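Local coordinates for phosphoglycerate kinase (Coxiella burnetii, PDB 4NG4), which catalyses the reversible transfer of a phosphoryl group between ATP and 3-phosphoglycerate in glycolysis, at residues A[312-317]-A[343-348]. Numbering follows the deposited sequence.
Sequences KLMAQA and QAVAKS
Met314 packs on Ala344 and Val345, and its carbonyl oxygen accepts a hydrogen bond from the hydroxyl of Ser348, in a helix-helix contact between the C-terminal ends of helices 304-316 and 336-347. Strand 319-323 joins the two in sequence, and both cover one face of the parallel sheet in the nucleotide-binding domain of the kinase. The CA atoms come to 5.1 Å at Ala315 and Ser348 and 5.8 Å at Met314 and Val345; the side chain facing Met314 is the small methyl of Ala344, consistent with this spacing. That methyl CB lies 3.9 Å from CB of Met314, while CG of Met314 sits 4.1 Å from CG2 of Val345. Bends at chi2 (-39°) and chi3 then carry the thioether end away from helix 336-347, toward Val197, Val199, Ile223 and Ile320 of the sheet. Val345 also touches Ile320, which is thus a common apolar partner of Met314 and Val345.

The polar part is a single hydrogen bond, Ser348 OG to Met314 O at 2.8 Å. A chi1 of 173° swings OG to the far side from the Ser348 amide nitrogen; the hydroxyl reaches the neighbouring helix and comes in above the carbonyl plane, 43° out of it. Ala317 N reaches the same oxygen from the opposite face at 3.2 Å. One carbonyl at a helix end thus serves two donors, and Ser348 OG, which also accepts from Ala350 N, links the residues after helix 336-347 to the last turn of helix 304-316.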
ATOM      1  N   LYS A 312       4.994  25.080   1.530  1.00 33.12           N
ATOM      2  CA  LYS A 312       5.895  25.596   0.487  1.00 34.17           C
ATOM      3  C   LYS A 312       6.461  24.459  -0.354  1.00 33.03           C
ATOM      4  O   LYS A 312       6.432  24.527  -1.577  1.00 34.09           O
ATOM      5  CB  LYS A 312       7.030  26.426   1.116  1.00 34.53           C
ATOM      6  CG  LYS A 312       7.939  27.179   0.116  1.00 36.53           C
ATOM      7  CD  LYS A 312       8.666  28.369   0.804  1.00 38.35           C
ATOM      8  CE  LYS A 312       9.748  29.041  -0.080  1.00 39.97           C
ATOM      9  NZ  LYS A 312       9.202  29.582  -1.366  1.00 41.76           N
ATOM     10  N   LEU A 313       6.950  23.411   0.299  1.00 30.83           N
ATOM     11  CA  LEU A 313       7.601  22.306  -0.403  1.00 30.35           C
ATOM     12  C   LEU A 313       6.611  21.521  -1.291  1.00 30.71           C
ATOM     13  O   LEU A 313       6.985  21.047  -2.381  1.00 31.02           O
ATOM     14  CB  LEU A 313       8.312  21.376   0.590  1.00 28.60           C
ATOM     15  CG  LEU A 313       9.406  22.013   1.459  1.00 28.53           C
ATOM     16  CD1 LEU A 313       9.929  21.072   2.554  1.00 25.79           C
ATOM     17  CD2 LEU A 313      10.531  22.511   0.587  1.00 29.68           C
ATOM     18  N   MET A 314       5.360  21.398  -0.836  1.00 30.35           N
ATOM     19  CA  MET A 314       4.319  20.764  -1.647  1.00 31.00           C
ATOM     20  C   MET A 314       3.995  21.597  -2.886  1.00 33.53           C
ATOM     21  O   MET A 314       3.872  21.049  -3.995  1.00 34.10           O
ATOM     22  CB  MET A 314       3.038  20.512  -0.838  1.00 30.27           C
ATOM     23  CG  MET A 314       3.196  19.527   0.334  1.00 27.90           C
ATOM     24  SD  MET A 314       4.256  18.117   0.007  1.00 22.92           S
ATOM     25  CE  MET A 314       5.045  17.962   1.607  1.00 23.56           C
ATOM     26  N   ALA A 315       3.852  22.910  -2.691  1.00 34.99           N
ATOM     27  CA  ALA A 315       3.502  23.827  -3.786  1.00 37.54           C
ATOM     28  C   ALA A 315       4.585  23.879  -4.885  1.00 38.38           C
ATOM     29  O   ALA A 315       4.297  24.040  -6.070  1.00 39.66           O
ATOM     30  CB  ALA A 315       3.238  25.215  -3.223  1.00 38.74           C
ATOM     31  N   GLN A 316       5.833  23.706  -4.467  1.00 37.48           N
ATOM     32  CA  GLN A 316       6.975  23.763  -5.361  1.00 38.46           C
ATOM     33  C   GLN A 316       7.307  22.407  -5.968  1.00 37.62           C
ATOM     34  O   GLN A 316       8.134  22.322  -6.875  1.00 38.66           O
ATOM     35  CB  GLN A 316       8.187  24.262  -4.585  1.00 37.89           C
ATOM     36  CG  GLN A 316       8.070  25.694  -4.122  1.00 39.87           C
ATOM     37  CD  GLN A 316       9.179  26.094  -3.163  1.00 40.92           C
ATOM     38  OE1 GLN A 316       9.809  25.236  -2.516  1.00 40.25           O
ATOM     39  NE2 GLN A 316       9.416  27.407  -3.049  1.00 41.60           N
ATOM     40  N   ALA A 317       6.672  21.351  -5.456  1.00 36.02           N
ATOM     41  CA  ALA A 317       7.019  19.975  -5.806  1.00 34.84           C
ATOM     42  C   ALA A 317       6.541  19.613  -7.197  1.00 36.49           C
ATOM     43  O   ALA A 317       5.473  20.056  -7.633  1.00 37.58           O
ATOM     44  CB  ALA A 317       6.429  19.015  -4.798  1.00 32.91           C
ATOM     45  N   GLN A 343      -4.441  19.320   2.098  1.00 34.23           N
ATOM     46  CA  GLN A 343      -4.906  20.364   1.191  1.00 36.54           C
ATOM     47  C   GLN A 343      -3.779  20.869   0.294  1.00 36.60           C
ATOM     48  O   GLN A 343      -4.005  21.111  -0.899  1.00 38.46           O
ATOM     49  CB  GLN A 343      -5.532  21.515   1.979  1.00 37.82           C
ATOM     50  CG  GLN A 343      -6.824  21.110   2.690  1.00 39.17           C
ATOM     51  CD  GLN A 343      -7.442  22.227   3.526  1.00 41.17           C
ATOM     52  OE1 GLN A 343      -6.731  23.071   4.070  1.00 41.60           O
ATOM     53  NE2 GLN A 343      -8.773  22.223   3.644  1.00 42.72           N
ATOM     54  N   ALA A 344      -2.568  20.995   0.844  1.00 34.69           N
ATOM     55  CA  ALA A 344      -1.413  21.455   0.067  1.00 34.53           C
ATOM     56  C   ALA A 344      -1.080  20.492  -1.084  1.00 34.44           C
ATOM     57  O   ALA A 344      -0.828  20.928  -2.206  1.00 35.66           O
ATOM     58  CB  ALA A 344      -0.206  21.670   0.968  1.00 32.53           C
ATOM     59  N   VAL A 345      -1.115  19.190  -0.810  1.00 33.22           N
ATOM     60  CA  VAL A 345      -0.874  18.177  -1.843  1.00 33.49           C
ATOM     61  C   VAL A 345      -1.989  18.221  -2.898  1.00 35.89           C
ATOM     62  O   VAL A 345      -1.728  18.085  -4.097  1.00 36.91           O
ATOM     63  CB  VAL A 345      -0.794  16.752  -1.245  1.00 32.03           C
ATOM     64  CG1 VAL A 345      -0.473  15.711  -2.320  1.00 31.97           C
ATOM     65  CG2 VAL A 345       0.258  16.698  -0.138  1.00 30.34           C
ATOM     66  N   ALA A 346      -3.226  18.422  -2.448  1.00 36.98           N
ATOM     67  CA  ALA A 346      -4.359  18.543  -3.366  1.00 39.68           C
ATOM     68  C   ALA A 346      -4.184  19.735  -4.327  1.00 41.72           C
ATOM     69  O   ALA A 346      -4.021  19.532  -5.542  1.00 43.08           O
ATOM     70  CB  ALA A 346      -5.671  18.660  -2.587  1.00 40.48           C
ATOM     71  N   LYS A 347      -4.196  20.956  -3.777  1.00 42.06           N
ATOM     72  CA  LYS A 347      -4.015  22.190  -4.562  1.00 43.89           C
ATOM     73  C   LYS A 347      -2.781  22.100  -5.457  1.00 43.23           C
ATOM     74  O   LYS A 347      -2.771  22.633  -6.565  1.00 45.00           O
ATOM     75  CB  LYS A 347      -3.864  23.418  -3.651  1.00 44.07           C
ATOM     76  CG  LYS A 347      -5.081  23.765  -2.785  1.00 45.51           C
ATOM     77  CD  LYS A 347      -4.743  24.873  -1.777  1.00 45.71           C
ATOM     78  CE  LYS A 347      -5.601  24.816  -0.506  1.00 45.73           C
ATOM     79  NZ  LYS A 347      -4.958  25.501   0.661  1.00 43.43           N
ATOM     80  N   SER A 348      -1.753  21.410  -4.963  1.00 40.63           N
ATOM     81  CA  SER A 348      -0.500  21.290  -5.681  1.00 40.03           C
ATOM     82  C   SER A 348      -0.627  20.608  -7.030  1.00 41.08           C
ATOM     83  O   SER A 348      -1.569  19.883  -7.312  1.00 41.79           O
ATOM     84  CB  SER A 348       0.553  20.562  -4.846  1.00 37.34           C
ATOM     85  OG  SER A 348       1.719  20.317  -5.621  1.00 37.15           O
TER